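Local coordinates for protein methyl-coenzyme M reductase subunit beta (Methanosarcina barkeri, PDB 1E6Y) that forms part of the nickel-dependent enzyme that makes methane and a mixed heterodisulfide from methyl-coenzyme M and coenzyme B, the final step of methanogenesis, at residues I6-E15 with P425-L433. Numbering follows the deposited sequence.
Sequences IYDDRGKLLE and PIKAVAGVL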
ATOM      1  N   ILE E   6     -23.013 -35.480 -15.703  1.00 12.19           N
ATOM      2  CA  ILE E   6     -22.700 -34.155 -16.237  1.00 12.30           C
ATOM      3  C   ILE E   6     -23.478 -33.897 -17.524  1.00 12.12           C
ATOM      4  O   ILE E   6     -23.451 -34.709 -18.450  1.00 11.01           O
ATOM      5  CB  ILE E   6     -21.180 -34.000 -16.517  1.00 12.62           C
ATOM      6  CG1 ILE E   6     -20.382 -34.170 -15.218  1.00 13.91           C
ATOM      7  CG2 ILE E   6     -20.892 -32.646 -17.154  1.00 13.42           C
ATOM      8  CD1 ILE E   6     -20.742 -33.178 -14.129  1.00 15.41           C
ATOM      9  N   TYR E   7     -24.221 -32.794 -17.543  1.00 11.45           N
ATOM     10  CA  TYR E   7     -24.970 -32.359 -18.722  1.00 11.89           C
ATOM     11  C   TYR E   7     -24.391 -31.044 -19.240  1.00 12.08           C
ATOM     12  O   TYR E   7     -23.958 -30.203 -18.446  1.00 11.70           O
ATOM     13  CB  TYR E   7     -26.446 -32.147 -18.366  1.00 11.91           C
ATOM     14  CG  TYR E   7     -27.235 -33.421 -18.161  1.00 12.32           C
ATOM     15  CD1 TYR E   7     -27.039 -34.213 -17.026  1.00 12.44           C
ATOM     16  CD2 TYR E   7     -28.208 -33.817 -19.080  1.00 12.63           C
ATOM     17  CE1 TYR E   7     -27.788 -35.362 -16.814  1.00 12.98           C
ATOM     18  CE2 TYR E   7     -28.963 -34.963 -18.877  1.00 12.88           C
ATOM     19  CZ  TYR E   7     -28.747 -35.731 -17.745  1.00 13.56           C
ATOM     20  OH  TYR E   7     -29.473 -36.882 -17.554  1.00 15.27           O
ATOM     21  N   ASP E   8     -24.420 -30.843 -20.557  1.00 12.52           N
ATOM     22  CA  ASP E   8     -23.904 -29.600 -21.125  1.00 13.23           C
ATOM     23  C   ASP E   8     -24.878 -28.431 -21.002  1.00 13.82           C
ATOM     24  O   ASP E   8     -25.950 -28.557 -20.408  1.00 13.65           O
ATOM     25  CB  ASP E   8     -23.458 -29.792 -22.592  1.00 13.69           C
ATOM     26  CG  ASP E   8     -24.610 -30.124 -23.551  1.00 14.60           C
ATOM     27  OD1 ASP E   8     -24.311 -30.534 -24.689  1.00 14.83           O
ATOM     28  OD2 ASP E   8     -25.796 -29.941 -23.210  1.00 14.90           O
ATOM     29  N   ASP E   9     -24.499 -27.302 -21.592  1.00 14.76           N
ATOM     30  CA  ASP E   9     -25.280 -26.073 -21.508  1.00 16.03           C
ATOM     31  C   ASP E   9     -26.647 -26.160 -22.191  1.00 16.46           C
ATOM     32  O   ASP E   9     -27.517 -25.331 -21.935  1.00 17.53           O
ATOM     33  CB  ASP E   9     -24.480 -24.908 -22.100  1.00 15.96           C
ATOM     34  CG  ASP E   9     -24.104 -25.133 -23.554  1.00 16.84           C
ATOM     35  OD1 ASP E   9     -24.379 -24.244 -24.384  1.00 18.10           O
ATOM     36  OD2 ASP E   9     -23.519 -26.190 -23.866  1.00 18.15           O
ATOM     37  N   ARG E  10     -26.824 -27.145 -23.070  1.00 16.39           N
ATOM     38  CA  ARG E  10     -28.100 -27.352 -23.726  1.00 16.69           C
ATOM     39  C   ARG E  10     -28.878 -28.522 -23.137  1.00 16.19           C
ATOM     40  O   ARG E  10     -29.843 -28.958 -23.764  1.00 16.29           O
ATOM     41  CB  ARG E  10     -27.885 -27.529 -25.237  1.00 17.62           C
ATOM     42  CG  ARG E  10     -27.150 -26.332 -25.837  1.00 19.65           C
ATOM     43  CD  ARG E  10     -27.199 -26.292 -27.357  1.00 21.95           C
ATOM     44  NE  ARG E  10     -28.599 -26.191 -27.763  1.00 24.53           N
ATOM     45  CZ  ARG E  10     -29.281 -25.060 -27.891  1.00 25.11           C
ATOM     46  NH1 ARG E  10     -30.553 -25.173 -28.240  1.00 26.18           N
ATOM     47  NH2 ARG E  10     -28.723 -23.876 -27.696  1.00 25.30           N
ATOM     48  N   GLY E  11     -28.490 -28.989 -21.954  1.00 15.97           N
ATOM     49  CA  GLY E  11     -29.268 -29.999 -21.260  1.00 16.03           C
ATOM     50  C   GLY E  11     -29.098 -31.408 -21.795  1.00 16.27           C
ATOM     51  O   GLY E  11     -29.938 -32.270 -21.538  1.00 16.48           O
ATOM     52  N   LYS E  12     -28.003 -31.652 -22.510  1.00 16.27           N
ATOM     53  CA  LYS E  12     -27.708 -32.978 -23.045  1.00 16.97           C
ATOM     54  C   LYS E  12     -26.686 -33.703 -22.173  1.00 15.79           C
ATOM     55  O   LYS E  12     -25.714 -33.102 -21.716  1.00 15.38           O
ATOM     56  CB  LYS E  12     -27.176 -32.860 -24.475  1.00 18.83           C
ATOM     57  CG  LYS E  12     -28.144 -32.201 -25.445  1.00 21.80           C
ATOM     58  CD  LYS E  12     -27.409 -31.633 -26.652  1.00 24.27           C
ATOM     59  CE  LYS E  12     -28.301 -30.686 -27.446  1.00 25.30           C
ATOM     60  NZ  LYS E  12     -27.538 -29.924 -28.478  1.00 25.81           N
ATOM     61  N   LEU E  13     -26.917 -34.995 -21.944  1.00 15.00           N
ATOM     62  CA  LEU E  13     -26.014 -35.816 -21.139  1.00 14.46           C
ATOM     63  C   LEU E  13     -24.645 -35.957 -21.806  1.00 14.58           C
ATOM     64  O   LEU E  13     -24.552 -36.310 -22.983  1.00 14.76           O
ATOM     65  CB  LEU E  13     -26.623 -37.204 -20.911  1.00 14.45           C
ATOM     66  CG  LEU E  13     -25.785 -38.247 -20.165  1.00 14.56           C
ATOM     67  CD1 LEU E  13     -25.577 -37.820 -18.724  1.00 13.38           C
ATOM     68  CD2 LEU E  13     -26.489 -39.591 -20.220  1.00 15.07           C
ATOM     69  N   LEU E  14     -23.588 -35.662 -21.053  1.00 14.00           N
ATOM     70  CA  LEU E  14     -22.229 -35.798 -21.557  1.00 13.87           C
ATOM     71  C   LEU E  14     -21.549 -37.036 -20.988  1.00 13.86           C
ATOM     72  O   LEU E  14     -20.927 -37.805 -21.721  1.00 13.24           O
ATOM     73  CB  LEU E  14     -21.406 -34.554 -21.211  1.00 14.08           C
ATOM     74  CG  LEU E  14     -21.854 -33.240 -21.850  1.00 14.45           C
ATOM     75  CD1 LEU E  14     -20.888 -32.133 -21.457  1.00 14.69           C
ATOM     76  CD2 LEU E  14     -21.921 -33.386 -23.367  1.00 15.25           C
ATOM     77  N   GLU E  15     -21.655 -37.213 -19.675  1.00 13.58           N
ATOM     78  CA  GLU E  15     -21.030 -38.343 -18.999  1.00 13.30           C
ATOM     79  C   GLU E  15     -21.817 -38.702 -17.745  1.00 12.82           C
ATOM     80  O   GLU E  15     -22.227 -37.824 -16.988  1.00 12.07           O
ATOM     81  CB  GLU E  15     -19.587 -37.998 -18.622  1.00 13.96           C
ATOM     82  CG  GLU E  15     -18.757 -39.202 -18.200  1.00 14.96           C
ATOM     83  CD  GLU E  15     -17.394 -38.822 -17.638  1.00 16.20           C
ATOM     84  OE1 GLU E  15     -16.926 -37.687 -17.876  1.00 17.37           O
ATOM     85  OE2 GLU E  15     -16.786 -39.670 -16.952  1.00 16.16           O
ATOM     86  N   PRO E 425     -16.461 -25.230 -21.346  1.00 13.36           N
ATOM     87  CA  PRO E 425     -15.744 -25.810 -20.206  1.00 12.64           C
ATOM     88  C   PRO E 425     -16.392 -27.070 -19.636  1.00 12.33           C
ATOM     89  O   PRO E 425     -15.696 -27.934 -19.110  1.00 12.34           O
ATOM     90  CB  PRO E 425     -15.712 -24.671 -19.188  1.00 12.92           C
ATOM     91  CG  PRO E 425     -16.911 -23.851 -19.520  1.00 13.09           C
ATOM     92  CD  PRO E 425     -17.014 -23.901 -21.020  1.00 13.03           C
ATOM     93  N   ILE E 426     -17.714 -27.180 -19.758  1.00 12.38           N
ATOM     94  CA  ILE E 426     -18.424 -28.367 -19.285  1.00 12.48           C
ATOM     95  C   ILE E 426     -18.082 -29.572 -20.161  1.00 13.42           C
ATOM     96  O   ILE E 426     -17.779 -30.654 -19.655  1.00 13.84           O
ATOM     97  CB  ILE E 426     -19.959 -28.166 -19.295  1.00 12.03           C
ATOM     98  CG1 ILE E 426     -20.334 -26.903 -18.517  1.00 11.43           C
ATOM     99  CG2 ILE E 426     -20.642 -29.382 -18.681  1.00 11.77           C
ATOM    100  CD1 ILE E 426     -21.823 -26.598 -18.515  1.00 11.34           C
ATOM    101  N   LYS E 427     -18.114 -29.365 -21.476  1.00 14.28           N
ATOM    102  CA  LYS E 427     -17.690 -30.380 -22.434  1.00 15.57           C
ATOM    103  C   LYS E 427     -16.220 -30.749 -22.249  1.00 16.17           C
ATOM    104  O   LYS E 427     -15.840 -31.909 -22.410  1.00 16.69           O
ATOM    105  CB  LYS E 427     -17.922 -29.886 -23.863  1.00 15.73           C
ATOM    106  CG  LYS E 427     -19.388 -29.844 -24.273  1.00 16.71           C
ATOM    107  CD  LYS E 427     -19.540 -29.530 -25.754  1.00 18.18           C
ATOM    108  CE  LYS E 427     -21.008 -29.462 -26.150  1.00 19.14           C
ATOM    109  NZ  LYS E 427     -21.180 -28.958 -27.544  1.00 20.80           N
ATOM    110  N   ALA E 428     -15.403 -29.760 -21.890  1.00 16.33           N
ATOM    111  CA  ALA E 428     -13.989 -29.984 -21.594  1.00 16.78           C
ATOM    112  C   ALA E 428     -13.822 -30.919 -20.398  1.00 17.64           C
ATOM    113  O   ALA E 428     -13.070 -31.893 -20.459  1.00 18.23           O
ATOM    114  CB  ALA E 428     -13.295 -28.651 -21.317  1.00 16.06           C
ATOM    115  N   VAL E 429     -14.548 -30.631 -19.322  1.00 18.41           N
ATOM    116  CA  VAL E 429     -14.462 -31.420 -18.099  1.00 19.87           C
ATOM    117  C   VAL E 429     -15.018 -32.832 -18.288  1.00 21.30           C
ATOM    118  O   VAL E 429     -14.476 -33.792 -17.740  1.00 21.37           O
ATOM    119  CB  VAL E 429     -15.197 -30.717 -16.933  1.00 19.78           C
ATOM    120  CG1 VAL E 429     -15.264 -31.631 -15.722  1.00 20.13           C
ATOM    121  CG2 VAL E 429     -14.475 -29.428 -16.569  1.00 19.58           C
ATOM    122  N   ALA E 430     -16.048 -32.966 -19.118  1.00 22.65           N
ATOM    123  CA  ALA E 430     -16.628 -34.275 -19.416  1.00 24.93           C
ATOM    124  C   ALA E 430     -15.797 -35.068 -20.431  1.00 26.85           C
ATOM    125  O   ALA E 430     -16.124 -36.218 -20.749  1.00 27.39           O
ATOM    126  CB  ALA E 430     -18.053 -34.110 -19.920  1.00 24.56           C
ATOM    127  N   GLY E 431     -14.752 -34.434 -20.964  1.00 28.51           N
ATOM    128  CA  GLY E 431     -13.832 -35.109 -21.864  1.00 30.51           C
ATOM    129  C   GLY E 431     -14.404 -35.400 -23.238  1.00 32.14           C
ATOM    130  O   GLY E 431     -13.951 -36.319 -23.919  1.00 32.39           O
ATOM    131  N   VAL E 432     -15.380 -34.600 -23.657  1.00 33.23           N
ATOM    132  CA  VAL E 432     -16.100 -34.857 -24.901  1.00 34.72           C
ATOM    133  C   VAL E 432     -15.707 -33.906 -26.034  1.00 35.68           C
ATOM    134  O   VAL E 432     -16.324 -33.919 -27.101  1.00 35.87           O
ATOM    135  CB  VAL E 432     -17.633 -34.791 -24.689  1.00 35.13           C
ATOM    136  CG1 VAL E 432     -18.059 -35.807 -23.640  1.00 35.27           C
ATOM    137  CG2 VAL E 432     -18.049 -33.393 -24.271  1.00 35.16           C
ATOM    138  N   LEU E 433     -14.687 -33.083 -25.799  1.00 36.48           N
ATOM    139  CA  LEU E 433     -14.135 -32.230 -26.849  1.00 37.20           C
ATOM    140  C   LEU E 433     -13.139 -33.003 -27.710  1.00 37.85           C
ATOM    141  O   LEU E 433     -13.088 -32.730 -28.929  1.00 38.40           O
ATOM    142  CB  LEU E 433     -13.443 -31.003 -26.242  1.00 37.02           C
ATOM    143  CG  LEU E 433     -14.318 -29.899 -25.642  1.00 36.95           C
ATOM    144  CD1 LEU E 433     -13.438 -28.731 -25.235  1.00 36.67           C
ATOM    145  CD2 LEU E 433     -15.370 -29.446 -26.642  1.00 36.87           C
ATOM    146  OXT LEU E 433     -12.416 -33.865 -27.157  1.00 38.35           O
TER
HETATM  147  O   HOH W   1     -23.648 -27.140 -26.542  1.00 37.34           O
HETATM  148  O   HOH W   2     -16.152 -35.489 -16.032  1.00 35.37           O
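Ile-6 touches Ile-426 through their CG2 methyls, 3.6 Å apart. Both methyls stand anti to their own backbone N, and the two side chains meet at a slant. The Ile-426 methyl also packs against Tyr-7 O, at 3.4 Å.

Asp-8 begins the type I turn that ends at Gly-11. Its OD2 accepts hydrogen bonds from the backbone N of Arg-10 and Lys-12, approaching from opposite faces of the carboxylate, 58° and 43° out of its plane. The bond from Arg-10 makes an Asx turn. With chi1 at 65°, CG sits between the backbone N and the carbonyl carbon, bringing OD2 to these amides. OD1 lies 3.8 Å from Lys-427 CE, with the side chains side by side. With an alanine here, the amides of Arg-10 and Lys-12 would probably lose their shared acceptor, leaving the turn freer to shift.

Asp-9 OD2 reaches Lys-427 NZ through one water, weakly bound on the lysine side. Asp-9 OD1 accepts a hydrogen bond from Asn-203 ND2, and Lys-427 has a salt bridge to Glu-424.

Leu-14 packs on several residues of 425-433. Its CB meets Ala-430 CB at 3.6 Å. CD1 lies over Lys-427 CA at 3.8 Å, while CD2 meets Val-432 CG2 at 4.0 Å. Leu-14 and Glu-15 together pair with Ile-6, a classic beta bulge. The extended Glu-15 chain carries OE1 to a water that also bonds Val-429 O, near the Schellman motif at Gly-431.

No direct hydrogen bond joins the two segments. The contact sets the N-terminal hairpin, strands 3-7 and 13-19, against the C-terminal helix 425-429 and the tail after it. Pro-425 and Ile-426 also rest on helix 204-221, and at the turn Arg-10 forms a salt bridge with Glu-68 of the gamma subunit.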